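Local atomic coordinates of pectinesterase (Aspergillus niger, PDB entry 5C1E), a protein that hydrolyses the methyl esters of pectin's galacturonate units, releasing methanol, and is probably involved in the maceration and soft-rotting of plant tissue. Residues 5-10 with 37-42; 56-61 with 102-107; 67-72 with 132-137; 97-102 with 124-129. All blocks are in the same frame, centred on the assembly; numbering follows the deposited sequence.

Interaction 1 (5-10 with 37-42); sequences SAPSGC and CIYVAS
Opposite choices of first torsion bring Cys10 and Cys37 together: Cys10 carries SG beside its backbone N and anti to its carbonyl carbon (chi1 -59°), whereas Cys37 holds SG between N and the carbonyl carbon (chi1 58°). The two sulfurs close a disulfide, Cys10 SG to Cys37 SG 2.1 Å, with a chi3 of -98°, near the perpendicular setting that a relaxed S-S bond prefers. Beside the bridge the backbones also approach, Cys10 CA lying 3.2 Å from Cys37 O in a CA-H...O contact. Tyr39 throws its ring along the loop 5-10. The backbone of Ser5 and Ala6 lies flat over one face of this ring, with Ser5 C 3.7 Å above the plane of the Tyr39 ring and over its centre. Ala6 CB rests against Tyr39 CB at 3.8 Å, and the Pro7 ring crosses the Tyr39 side chain almost perpendicularly, CD toward CB. The fold is a right-handed parallel beta-helix, and here the N-terminal loop is fastened to strand 36-40 just before strand 11-13 pairs with that strand at the edge of its sheet. A type II turn from Pro7 to Cys10, closed by Cys10 N to Pro7 O at 3.1 Å, reverses the loop, and Gly9 occupies its positive-phi position. No direct hydrogen bond joins the two segments; instead, one water accepts from Cys37 N at 2.9 Å and donates to Gly9 O. On the other side of the strand Ile38 points away from the loop, packing against helix 22-29.

Interaction 2 (56-61 with 102-107); sequences NLTLYG and SMYNIN. With NAG (2-acetamido-2-deoxy-beta-D-glucopyranose), chain B.
Leu59 and Met103 lie side by side on the buried face of a parallel beta-sheet, where strands 57-61 and 102-104 form successive rungs of the beta-helix, running 7° apart with axes 4.7 Å from each other. Four backbone hydrogen bonds alternate along the pair, from Ser102 N to Leu57 O at one end to Gly61 N to Tyr104 O at the other. This inner side is the tightly packed one: Leu59 CD2 touches Met103 SD at 3.9 Å, and Ile106 CD1 comes across at about a right angle to meet Leu59 CG at 3.6 Å.

The face bearing Thr58, Tyr60, Ser102 and Tyr104 is wetter. Both tyrosines keep CG beside the backbone N, which points them the same way, but their planes stand 29° apart and are offset so far that little of one ring lies over the other. Thr58 CG2 reaches the Tyr104 ring edge near its plane, 3.6 Å from Tyr104 CE1. A water spans the hydroxyls of Tyr60 and Tyr104, and Tyr104 OH also bonds Asp296. Near the glycan-bearing Asn56, another water accepts from Thr58 OG1 and from Ser102 OG, the latter at 2.9 Å, while donating to Leu57 O.

Interaction 3 (67-72 with 132-137); sequences STYKDN and GCQFSG
Tyr69 and Gln134 cross at about a right angle, the amide plane of Gln134 turned 61° from the ring. Tyr69 has the less common placement of CG between its backbone N and carbonyl carbon (chi1 64°), which brings the ring, and so CD1, to the Gln134 chain. Tyr69 CB itself lies 3.3 Å from Gly132 O. Gln134 leaves its strand with CG beside the backbone N, 3.7 Å from Tyr69 CD1, and the extended chain beyond carries NE2 to Tyr69 O in a weak, bent hydrogen bond of 3.2 Å. That carbonyl also accepts from Asn72 N, closing a type I turn from Tyr69 to Asn72. The turn belongs to the long loop between strands 57-61 and 74-78 of the beta-helix, and it folds over the corner where strand 128-131 gives way to 134-136. Gly132, with positive phi, occupies this corner. Asn72 ND2 donates to Gly132 O at 2.9 Å with an N-H...O angle of 162°, the oxygen close to the amide plane; it also donates to Asn107 OD1, so both of its N-H groups are used. At the far end of its ring, Tyr69 OH bonds Asp175, while Thr68 OG1 accepts from Lys70 N in an ST turn.

Interaction 4 (97-102 with 124-129); sequences VSDGFS and NADQLG. With NAG (2-acetamido-2-deoxy-beta-D-glucopyranose), chain B.
Asp99 leans across to the backbone of Asp126, its carboxylate serving as the main side-chain bridge between two neighbouring turns of the beta-helix, just ahead of parallel strands 102-104 and 128-131. With CG beside its own backbone N (chi1 -73°), Asp99 sends OD1 to Asp126 N at 2.9 Å; the N-H...O line is nearly straight, yet the donor approaches from above the carboxylate plane, 37° out of it. Gly100 N returns a bond to Asp126 O at 2.8 Å, so that the peptide N-H and C=O of Asp126 are both engaged by the opposing turn. Ala125 points its methyl toward that turn, CB lying 3.4 Å from Asp99 OD1 and also against the Ser98 carbonyl carbon. The two carboxylates approach, Asp99 OD1 and Asp126 OD2 4.4 Å apart, and a water donates to Asp99 OD2 and Asp126 OD2, which should ease their mutual repulsion; Asp126 OD1 accepts from Thr148 N.

Toward the interior, Leu128 lifts CD2 under the type II turn from Ser98 to Phe101, meeting Phe101 CB at 3.8 Å and Ser98 O at 3.4 Å. Phe101 itself packs on Leu57 and Leu59. Nearer the start of both segments, the Val97 and Asn124 side chains meet obliquely, Val97 CG1 beside Asn124 ND2. The ladder into the strands starts where Gly129 N donates to Phe101 O at 3.0 Å.

Overall arrangement
Interactions 1, 2 and 4 follow one parallel sheet of the beta-helix, through neighbouring strands 36-40, 57-61, 102-104 and 128-131. Interaction 1 comes first along the chain and touches interaction 2, their centres about 9 Å apart, through Ile38 O with Tyr60 N. Interaction 4 shares Ser102 with interaction 2, and these centres lie about 11 Å apart. Interaction 3, also about 11 Å from interaction 2, moves to the adjoining sheet, where Ile106 O meets Gln134 N; its segments alternate with those of interaction 2 along the chain, and both segments of interaction 4 fall between them. Together they join the N-terminal end of the beta-helix to its succeeding turns, away from the predicted active-site residue Asp161.

Interaction 1 (5-10 with 37-42)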
loop_
_atom_site.group_PDB
_atom_site.type_symbol
_atom_site.label_atom_id
_atom_site.label_comp_id
_atom_site.label_asym_id
_atom_site.label_seq_id
_atom_site.Cartn_x
_atom_site.Cartn_y
_atom_site.Cartn_z
ATOM N N SER A 5 11.429 5.901 -21.595
ATOM C CA SER A 5 11.379 4.818 -22.562
ATOM C C SER A 5 11.675 3.529 -21.824
ATOM O O SER A 5 12.053 3.549 -20.639
ATOM C CB SER A 5 12.372 5.038 -23.694
ATOM O OG SER A 5 13.688 4.976 -23.201
ATOM N N ALA A 6 11.484 2.406 -22.505
ATOM C CA ALA A 6 11.577 1.111 -21.834
ATOM C C ALA A 6 12.984 0.831 -21.338
ATOM O O ALA A 6 13.937 0.942 -22.091
ATOM C CB ALA A 6 11.125 -0.001 -22.764
ATOM N N PRO A 7 13.127 0.485 -20.053
ATOM C CA PRO A 7 14.431 -0.010 -19.660
ATOM C C PRO A 7 14.830 -1.281 -20.423
ATOM O O PRO A 7 14.008 -1.911 -21.112
ATOM C CB PRO A 7 14.267 -0.286 -18.167
ATOM C CG PRO A 7 13.172 0.622 -17.727
ATOM C CD PRO A 7 12.235 0.683 -18.904
ATOM N N SER A 8 16.099 -1.636 -20.279
ATOM C CA SER A 8 16.694 -2.745 -20.999
ATOM C C SER A 8 15.843 -4.004 -20.882
ATOM O O SER A 8 15.541 -4.449 -19.791
ATOM C CB SER A 8 18.097 -3.049 -20.454
ATOM O OG SER A 8 18.738 -3.985 -21.301
ATOM N N GLY A 9 15.452 -4.551 -22.021
ATOM C CA GLY A 9 14.759 -5.828 -22.076
ATOM C C GLY A 9 13.272 -5.803 -21.805
ATOM O O GLY A 9 12.627 -6.840 -21.926
ATOM N N CYS A 10 12.701 -4.647 -21.455
ATOM C CA CYS A 10 11.295 -4.626 -21.048
ATOM C C CYS A 10 10.354 -4.654 -22.239
ATOM O O CYS A 10 10.668 -4.114 -23.286
ATOM C CB CYS A 10 10.958 -3.415 -20.161
ATOM S SG CYS A 10 11.916 -3.325 -18.634
ATOM N N CYS A 37 10.286 -7.748 -17.377
ATOM C CA CYS A 37 9.812 -6.427 -17.044
ATOM C C CYS A 37 8.967 -5.847 -18.153
ATOM O O CYS A 37 9.071 -6.232 -19.328
ATOM C CB CYS A 37 10.965 -5.495 -16.667
ATOM S SG CYS A 37 12.232 -5.279 -17.917
ATOM N N ILE A 38 8.092 -4.944 -17.732
ATOM C CA ILE A 38 7.150 -4.280 -18.606
ATOM C C ILE A 38 7.254 -2.784 -18.291
ATOM O O ILE A 38 7.281 -2.382 -17.110
ATOM C CB ILE A 38 5.699 -4.774 -18.387
ATOM C CG1 ILE A 38 5.574 -6.264 -18.718
ATOM C CG2 ILE A 38 4.723 -3.985 -19.252
ATOM C CD1 ILE A 38 4.246 -6.899 -18.332
ATOM N N TYR A 39 7.358 -1.992 -19.355
ATOM C CA TYR A 39 7.310 -0.536 -19.288
ATOM C C TYR A 39 5.973 -0.067 -19.826
ATOM O O TYR A 39 5.599 -0.409 -20.955
ATOM C CB TYR A 39 8.441 0.078 -20.114
ATOM C CG TYR A 39 8.323 1.577 -20.360
ATOM C CD1 TYR A 39 8.638 2.506 -19.368
ATOM C CD2 TYR A 39 7.938 2.070 -21.603
ATOM C CE1 TYR A 39 8.529 3.878 -19.600
ATOM C CE2 TYR A 39 7.844 3.440 -21.839
ATOM C CZ TYR A 39 8.150 4.339 -20.838
ATOM O OH TYR A 39 8.040 5.712 -21.076
ATOM N N VAL A 40 5.274 0.732 -19.023
ATOM C CA VAL A 40 3.981 1.279 -19.401
ATOM C C VAL A 40 4.115 2.773 -19.645
ATOM O O VAL A 40 4.553 3.534 -18.760
ATOM C CB VAL A 40 2.909 1.005 -18.326
ATOM C CG1 VAL A 40 1.508 1.376 -18.822
ATOM C CG2 VAL A 40 2.934 -0.460 -17.923
ATOM N N ALA A 41 3.773 3.182 -20.865
ATOM C CA ALA A 41 3.764 4.573 -21.220
ATOM C C ALA A 41 2.499 5.230 -20.703
ATOM O O ALA A 41 1.526 4.572 -20.314
ATOM C CB ALA A 41 3.875 4.746 -22.719
ATOM N N SER A 42 2.534 6.554 -20.724
ATOM C CA SER A 42 1.468 7.399 -20.227
ATOM C C SER A 42 0.102 6.936 -20.724
ATOM O O SER A 42 -0.067 6.518 -21.876
ATOM C CB SER A 42 1.711 8.864 -20.641
ATOM O OG SER A 42 1.924 8.987 -22.042
HETATM O O HOH W 1 11.328 -8.643 -19.934
#

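Interaction 2 (56-61 with 102-107)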
loop_
_atom_site.group_PDB
_atom_site.type_symbol
_atom_site.label_atom_id
_atom_site.label_comp_id
_atom_site.label_asym_id
_atom_site.label_seq_id
_atom_site.Cartn_x
_atom_site.Cartn_y
_atom_site.Cartn_z
ATOM N N ASN A 56 10.298 -13.399 -11.639
ATOM C CA ASN A 56 10.347 -12.093 -10.993
ATOM C C ASN A 56 10.019 -11.001 -12.002
ATOM O O ASN A 56 10.781 -10.759 -12.936
ATOM C CB ASN A 56 11.712 -11.839 -10.365
ATOM C CG ASN A 56 11.805 -12.364 -8.944
ATOM O OD1 ASN A 56 10.873 -13.002 -8.427
ATOM N ND2 ASN A 56 13.333 -12.199 -8.823
ATOM N N LEU A 57 8.865 -10.372 -11.814
ATOM C CA LEU A 57 8.358 -9.338 -12.727
ATOM C C LEU A 57 8.557 -7.974 -12.103
ATOM O O LEU A 57 8.318 -7.796 -10.895
ATOM C CB LEU A 57 6.873 -9.556 -13.014
ATOM C CG LEU A 57 6.151 -8.515 -13.861
ATOM C CD1 LEU A 57 6.704 -8.532 -15.276
ATOM C CD2 LEU A 57 4.661 -8.774 -13.892
ATOM N N THR A 58 9.014 -7.031 -12.929
ATOM C CA THR A 58 9.021 -5.602 -12.590
ATOM C C THR A 58 8.154 -4.826 -13.574
ATOM O O THR A 58 8.299 -4.972 -14.806
ATOM C CB THR A 58 10.455 -5.034 -12.586
ATOM O OG1 THR A 58 11.220 -5.766 -11.642
ATOM C CG2 THR A 58 10.456 -3.556 -12.189
ATOM N N LEU A 59 7.233 -4.016 -13.038
ATOM C CA LEU A 59 6.404 -3.137 -13.845
ATOM C C LEU A 59 6.820 -1.676 -13.620
ATOM O O LEU A 59 6.808 -1.202 -12.480
ATOM C CB LEU A 59 4.950 -3.346 -13.446
ATOM C CG LEU A 59 3.803 -2.730 -14.235
ATOM C CD1 LEU A 59 3.758 -3.134 -15.708
ATOM C CD2 LEU A 59 2.524 -3.176 -13.542
ATOM N N TYR A 60 7.216 -0.988 -14.693
ATOM C CA TYR A 60 7.692 0.386 -14.617
ATOM C C TYR A 60 6.733 1.311 -15.301
ATOM O O TYR A 60 6.346 1.057 -16.436
ATOM C CB TYR A 60 8.993 0.550 -15.385
ATOM C CG TYR A 60 10.176 -0.213 -14.894
ATOM C CD1 TYR A 60 10.857 0.188 -13.759
ATOM C CD2 TYR A 60 10.660 -1.303 -15.600
ATOM C CE1 TYR A 60 11.994 -0.487 -13.328
ATOM C CE2 TYR A 60 11.787 -1.978 -15.173
ATOM C CZ TYR A 60 12.454 -1.560 -14.038
ATOM O OH TYR A 60 13.562 -2.249 -13.613
ATOM N N GLY A 61 6.421 2.426 -14.656
ATOM C CA GLY A 61 5.642 3.485 -15.273
ATOM C C GLY A 61 6.506 4.630 -15.756
ATOM O O GLY A 61 7.540 4.947 -15.173
ATOM N N SER A 102 7.796 -6.175 -8.361
ATOM C CA SER A 102 8.118 -4.778 -8.053
ATOM C C SER A 102 7.354 -3.875 -8.993
ATOM O O SER A 102 7.227 -4.187 -10.181
ATOM C CB SER A 102 9.611 -4.521 -8.195
ATOM O OG SER A 102 10.336 -5.399 -7.384
ATOM N N MET A 103 6.849 -2.756 -8.479
ATOM C CA MET A 103 6.144 -1.799 -9.315
ATOM C C MET A 103 6.684 -0.397 -9.020
ATOM O O MET A 103 6.899 -0.041 -7.856
ATOM C CB MET A 103 4.632 -1.892 -9.093
ATOM C CG MET A 103 3.822 -1.042 -10.062
ATOM S SD MET A 103 2.069 -1.450 -10.026
ATOM C CE MET A 103 1.515 -0.612 -8.555
ATOM N N TYR A 104 6.950 0.357 -10.083
ATOM C CA TYR A 104 7.540 1.688 -9.994
ATOM C C TYR A 104 6.686 2.692 -10.717
ATOM O O TYR A 104 6.406 2.533 -11.915
ATOM C CB TYR A 104 8.936 1.738 -10.646
ATOM C CG TYR A 104 10.011 0.950 -9.959
ATOM C CD1 TYR A 104 10.126 -0.420 -10.170
ATOM C CD2 TYR A 104 10.930 1.563 -9.087
ATOM C CE1 TYR A 104 11.099 -1.151 -9.544
ATOM C CE2 TYR A 104 11.938 0.826 -8.481
ATOM C CZ TYR A 104 12.008 -0.530 -8.726
ATOM O OH TYR A 104 12.947 -1.316 -8.139
ATOM N N ASN A 105 6.307 3.745 -10.002
ATOM C CA ASN A 105 5.682 4.926 -10.621
ATOM C C ASN A 105 4.402 4.650 -11.413
ATOM O O ASN A 105 4.249 5.097 -12.556
ATOM C CB ASN A 105 6.720 5.643 -11.486
ATOM C CG ASN A 105 7.992 5.910 -10.735
ATOM O OD1 ASN A 105 9.051 5.358 -11.047
ATOM N ND2 ASN A 105 7.899 6.750 -9.717
ATOM N N ILE A 106 3.495 3.905 -10.778
ATOM C CA ILE A 106 2.180 3.591 -11.347
ATOM C C ILE A 106 1.110 3.980 -10.334
ATOM O O ILE A 106 1.291 3.765 -9.128
ATOM C CB ILE A 106 2.105 2.106 -11.745
ATOM C CG1 ILE A 106 3.036 1.896 -12.955
ATOM C CG2 ILE A 106 0.662 1.696 -12.020
ATOM C CD1 ILE A 106 2.790 0.715 -13.809
ATOM N N ASN A 107 0.031 4.591 -10.817
ATOM C CA ASN A 107 -1.145 4.852 -9.993
ATOM C C ASN A 107 -2.159 3.724 -10.192
ATOM O O ASN A 107 -2.415 3.331 -11.327
ATOM C CB ASN A 107 -1.837 6.159 -10.380
ATOM C CG ASN A 107 -0.925 7.358 -10.293
ATOM O OD1 ASN A 107 0.114 7.341 -9.634
ATOM N ND2 ASN A 107 -1.300 8.401 -10.983
HETATM C C1 NAG B . 14.007 -13.738 -7.539
HETATM C C2 NAG B . 15.451 -13.921 -7.973
HETATM C C3 NAG B . 16.240 -14.185 -6.695
HETATM C C4 NAG B . 16.003 -13.048 -5.680
HETATM C C5 NAG B . 14.523 -12.634 -5.558
HETATM C C6 NAG B . 14.333 -11.313 -4.828
HETATM C C7 NAG B . 15.882 -14.724 -10.279
HETATM C C8 NAG B . 15.932 -15.894 -11.226
HETATM N N2 NAG B . 15.548 -14.959 -9.000
HETATM O O3 NAG B . 17.616 -14.331 -7.003
HETATM O O4 NAG B . 16.489 -13.415 -4.397
HETATM O O5 NAG B . 13.925 -12.513 -6.829
HETATM O O6 NAG B . 12.950 -11.074 -4.641
HETATM O O7 NAG B . 16.150 -13.611 -10.722
HETATM O O HOH W 2 10.907 -7.553 -9.188
HETATM O O HOH W 3 14.605 -2.383 -10.736
#

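Interaction 3 (67-72 with 132-137)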
loop_
_atom_site.group_PDB
_atom_site.type_symbol
_atom_site.label_atom_id
_atom_site.label_comp_id
_atom_site.label_asym_id
_atom_site.label_seq_id
_atom_site.Cartn_x
_atom_site.Cartn_y
_atom_site.Cartn_z
ATOM N N SER A 67 11.772 9.266 -8.425
ATOM C CA SER A 67 11.959 9.362 -6.974
ATOM C C SER A 67 10.677 9.733 -6.207
ATOM O O SER A 67 10.635 9.662 -4.964
ATOM C CB SER A 67 13.072 10.379 -6.663
ATOM O OG SER A 67 12.588 11.712 -6.793
ATOM N N THR A 68 9.624 10.103 -6.939
ATOM C CA THR A 68 8.363 10.509 -6.350
ATOM C C THR A 68 7.198 9.821 -7.068
ATOM O O THR A 68 7.369 9.281 -8.158
ATOM C CB THR A 68 8.223 12.048 -6.439
ATOM O OG1 THR A 68 7.000 12.472 -5.836
ATOM C CG2 THR A 68 8.247 12.543 -7.900
ATOM N N TYR A 69 6.026 9.836 -6.436
ATOM C CA TYR A 69 4.761 9.465 -7.093
ATOM C C TYR A 69 4.102 10.673 -7.819
ATOM O O TYR A 69 3.177 10.502 -8.658
ATOM C CB TYR A 69 3.770 8.910 -6.066
ATOM C CG TYR A 69 3.350 9.917 -5.016
ATOM C CD1 TYR A 69 2.301 10.801 -5.252
ATOM C CD2 TYR A 69 3.956 9.945 -3.763
ATOM C CE1 TYR A 69 1.910 11.717 -4.291
ATOM C CE2 TYR A 69 3.570 10.864 -2.793
ATOM C CZ TYR A 69 2.540 11.744 -3.064
ATOM O OH TYR A 69 2.142 12.661 -2.114
ATOM N N LYS A 70 4.567 11.872 -7.510
ATOM C CA LYS A 70 3.826 13.090 -7.896
ATOM C C LYS A 70 3.730 13.356 -9.395
ATOM O O LYS A 70 2.830 14.076 -9.833
ATOM C CB LYS A 70 4.383 14.309 -7.162
ATOM C CG LYS A 70 3.939 14.294 -5.705
ATOM C CD LYS A 70 4.598 15.337 -4.827
ATOM C CE LYS A 70 4.000 15.268 -3.427
ATOM N NZ LYS A 70 4.191 16.537 -2.681
ATOM N N ASP A 71 4.652 12.805 -10.167
ATOM C CA ASP A 71 4.685 12.991 -11.623
ATOM C C ASP A 71 4.207 11.780 -12.419
ATOM O O ASP A 71 4.399 11.727 -13.648
ATOM C CB ASP A 71 6.106 13.369 -12.072
ATOM C CG ASP A 71 6.598 14.654 -11.427
ATOM O OD1 ASP A 71 5.770 15.539 -11.161
ATOM O OD2 ASP A 71 7.802 14.778 -11.160
ATOM N N ASN A 72 3.568 10.810 -11.756
ATOM C CA ASN A 72 3.124 9.616 -12.466
ATOM C C ASN A 72 2.114 10.024 -13.551
ATOM O O ASN A 72 1.273 10.925 -13.346
ATOM C CB ASN A 72 2.477 8.605 -11.523
ATOM C CG ASN A 72 3.443 7.977 -10.544
ATOM O OD1 ASN A 72 4.645 8.160 -10.621
ATOM N ND2 ASN A 72 2.901 7.198 -9.623
ATOM N N GLY A 132 7.236 4.791 -5.431
ATOM C CA GLY A 132 6.682 5.931 -6.136
ATOM C C GLY A 132 5.326 5.683 -6.751
ATOM O O GLY A 132 4.987 6.312 -7.755
ATOM N N CYS A 133 4.527 4.792 -6.150
ATOM C CA CYS A 133 3.203 4.459 -6.676
ATOM C C CYS A 133 2.102 5.207 -5.913
ATOM O O CYS A 133 2.301 5.680 -4.790
ATOM C CB CYS A 133 2.951 2.946 -6.563
ATOM S SG CYS A 133 4.018 1.936 -7.598
ATOM N N GLN A 134 0.938 5.308 -6.532
ATOM C CA GLN A 134 -0.245 5.785 -5.824
ATOM C C GLN A 134 -1.303 4.706 -5.755
ATOM O O GLN A 134 -1.525 3.969 -6.728
ATOM C CB GLN A 134 -0.839 7.021 -6.495
ATOM C CG GLN A 134 0.151 8.160 -6.715
ATOM C CD GLN A 134 -0.524 9.422 -7.225
ATOM O OE1 GLN A 134 -1.572 9.824 -6.688
ATOM N NE2 GLN A 134 0.077 10.086 -8.244
ATOM N N PHE A 135 -1.994 4.660 -4.619
ATOM C CA PHE A 135 -3.094 3.753 -4.429
ATOM C C PHE A 135 -4.250 4.550 -3.863
ATOM O O PHE A 135 -4.132 5.133 -2.781
ATOM C CB PHE A 135 -2.710 2.604 -3.487
ATOM C CG PHE A 135 -1.410 1.966 -3.824
ATOM C CD1 PHE A 135 -1.370 0.905 -4.711
ATOM C CD2 PHE A 135 -0.235 2.405 -3.253
ATOM C CE1 PHE A 135 -0.172 0.306 -5.039
ATOM C CE2 PHE A 135 0.966 1.797 -3.568
ATOM C CZ PHE A 135 0.990 0.753 -4.467
ATOM N N SER A 136 -5.366 4.559 -4.589
ATOM C CA SER A 136 -6.501 5.417 -4.264
ATOM C C SER A 136 -7.828 4.671 -4.192
ATOM O O SER A 136 -8.153 3.854 -5.062
ATOM C CB SER A 136 -6.600 6.547 -5.289
ATOM O OG SER A 136 -5.461 7.384 -5.220
ATOM N N GLY A 137 -8.572 4.953 -3.125
ATOM C CA GLY A 137 -9.928 4.434 -2.931
ATOM C C GLY A 137 -10.575 5.164 -1.777
ATOM O O GLY A 137 -10.212 6.309 -1.499
#

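Interaction 4 (97-102 with 124-129)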
loop_
_atom_site.group_PDB
_atom_site.type_symbol
_atom_site.label_atom_id
_atom_site.label_comp_id
_atom_site.label_asym_id
_atom_site.label_seq_id
_atom_site.Cartn_x
_atom_site.Cartn_y
_atom_site.Cartn_z
ATOM N N VAL A 97 -0.340 -11.717 -6.926
ATOM C CA VAL A 97 -0.069 -13.018 -6.306
ATOM C C VAL A 97 1.268 -13.611 -6.777
ATOM O O VAL A 97 1.499 -14.825 -6.704
ATOM C CB VAL A 97 -1.229 -14.003 -6.519
ATOM C CG1 VAL A 97 -2.474 -13.486 -5.831
ATOM C CG2 VAL A 97 -1.479 -14.261 -8.001
ATOM N N SER A 98 2.184 -12.745 -7.194
ATOM C CA SER A 98 3.458 -13.193 -7.742
ATOM C C SER A 98 4.594 -12.759 -6.812
ATOM O O SER A 98 4.870 -11.551 -6.666
ATOM C CB SER A 98 3.625 -12.601 -9.151
ATOM O OG SER A 98 4.887 -12.896 -9.720
ATOM N N ASP A 99 5.279 -13.729 -6.200
ATOM C CA ASP A 99 6.440 -13.407 -5.374
ATOM C C ASP A 99 7.451 -12.516 -6.108
ATOM O O ASP A 99 7.705 -12.682 -7.301
ATOM C CB ASP A 99 7.168 -14.666 -4.903
ATOM C CG ASP A 99 6.418 -15.424 -3.817
ATOM O OD1 ASP A 99 5.481 -14.903 -3.174
ATOM O OD2 ASP A 99 6.809 -16.582 -3.594
ATOM N N GLY A 100 8.022 -11.570 -5.377
ATOM C CA GLY A 100 9.132 -10.770 -5.887
ATOM C C GLY A 100 8.736 -9.667 -6.844
ATOM O O GLY A 100 9.603 -9.003 -7.407
ATOM N N PHE A 101 7.432 -9.471 -7.046
ATOM C CA PHE A 101 6.944 -8.414 -7.927
ATOM C C PHE A 101 7.411 -7.035 -7.423
ATOM O O PHE A 101 7.422 -6.770 -6.207
ATOM C CB PHE A 101 5.411 -8.465 -7.984
ATOM C CG PHE A 101 4.781 -7.372 -8.798
ATOM C CD1 PHE A 101 4.871 -7.375 -10.186
ATOM C CD2 PHE A 101 4.050 -6.355 -8.178
ATOM C CE1 PHE A 101 4.262 -6.379 -10.939
ATOM C CE2 PHE A 101 3.435 -5.369 -8.921
ATOM C CZ PHE A 101 3.550 -5.372 -10.309
ATOM N N SER A 102 7.796 -6.175 -8.361
ATOM C CA SER A 102 8.118 -4.778 -8.053
ATOM C C SER A 102 7.354 -3.875 -8.993
ATOM O O SER A 102 7.227 -4.187 -10.181
ATOM C CB SER A 102 9.611 -4.521 -8.195
ATOM O OG SER A 102 10.336 -5.399 -7.384
ATOM N N ASN A 124 -0.640 -10.048 -2.232
ATOM C CA ASN A 124 -0.808 -11.380 -1.643
ATOM C C ASN A 124 0.303 -12.320 -2.099
ATOM O O ASN A 124 0.060 -13.330 -2.762
ATOM C CB ASN A 124 -2.200 -11.918 -1.983
ATOM C CG ASN A 124 -2.513 -13.228 -1.295
ATOM O OD1 ASN A 124 -1.955 -13.545 -0.251
ATOM N ND2 ASN A 124 -3.401 -14.005 -1.893
ATOM N N ALA A 125 1.517 -11.965 -1.707
ATOM C CA ALA A 125 2.743 -12.682 -2.061
ATOM C C ALA A 125 3.915 -12.071 -1.284
ATOM O O ALA A 125 3.781 -11.037 -0.625
ATOM C CB ALA A 125 3.002 -12.592 -3.555
ATOM N N ASP A 126 5.067 -12.720 -1.351
ATOM C CA ASP A 126 6.241 -12.262 -0.612
ATOM C C ASP A 126 7.192 -11.415 -1.458
ATOM O O ASP A 126 7.227 -11.517 -2.686
ATOM C CB ASP A 126 7.041 -13.458 -0.084
ATOM C CG ASP A 126 6.364 -14.172 1.068
ATOM O OD1 ASP A 126 5.860 -13.508 2.004
ATOM O OD2 ASP A 126 6.385 -15.423 1.061
ATOM N N GLN A 127 7.993 -10.617 -0.761
ATOM C CA GLN A 127 8.998 -9.738 -1.362
ATOM C C GLN A 127 8.402 -8.812 -2.417
ATOM O O GLN A 127 8.923 -8.694 -3.529
ATOM C CB GLN A 127 10.164 -10.575 -1.910
ATOM C CG GLN A 127 10.720 -11.469 -0.821
ATOM C CD GLN A 127 12.090 -12.048 -1.094
ATOM O OE1 GLN A 127 12.633 -11.965 -2.200
ATOM N NE2 GLN A 127 12.666 -12.652 -0.061
ATOM N N LEU A 128 7.280 -8.189 -2.066
ATOM C CA LEU A 128 6.626 -7.204 -2.923
ATOM C C LEU A 128 7.170 -5.821 -2.652
ATOM O O LEU A 128 7.203 -5.361 -1.495
ATOM C CB LEU A 128 5.113 -7.205 -2.705
ATOM C CG LEU A 128 4.451 -8.565 -2.930
ATOM C CD1 LEU A 128 2.934 -8.413 -2.831
ATOM C CD2 LEU A 128 4.860 -9.187 -4.268
ATOM N N GLY A 129 7.612 -5.156 -3.711
ATOM C CA GLY A 129 8.199 -3.810 -3.593
ATOM C C GLY A 129 7.458 -2.808 -4.443
ATOM O O GLY A 129 7.267 -3.036 -5.642
HETATM C C1 NAG B . 14.007 -13.738 -7.539
HETATM C C2 NAG B . 15.451 -13.921 -7.973
HETATM C C3 NAG B . 16.240 -14.185 -6.695
HETATM C C4 NAG B . 16.003 -13.048 -5.680
HETATM C C5 NAG B . 14.523 -12.634 -5.558
HETATM C C6 NAG B . 14.333 -11.313 -4.828
HETATM C C7 NAG B . 15.882 -14.724 -10.279
HETATM C C8 NAG B . 15.932 -15.894 -11.226
HETATM N N2 NAG B . 15.548 -14.959 -9.000
HETATM O O3 NAG B . 17.616 -14.331 -7.003
HETATM O O4 NAG B . 16.489 -13.415 -4.397
HETATM O O5 NAG B . 13.925 -12.513 -6.829
HETATM O O6 NAG B . 12.950 -11.074 -4.641
HETATM O O7 NAG B . 16.150 -13.611 -10.722
HETATM O O HOH W 4 6.758 -17.383 -0.944
HETATM O O HOH W 5 10.155 -6.712 -4.920
#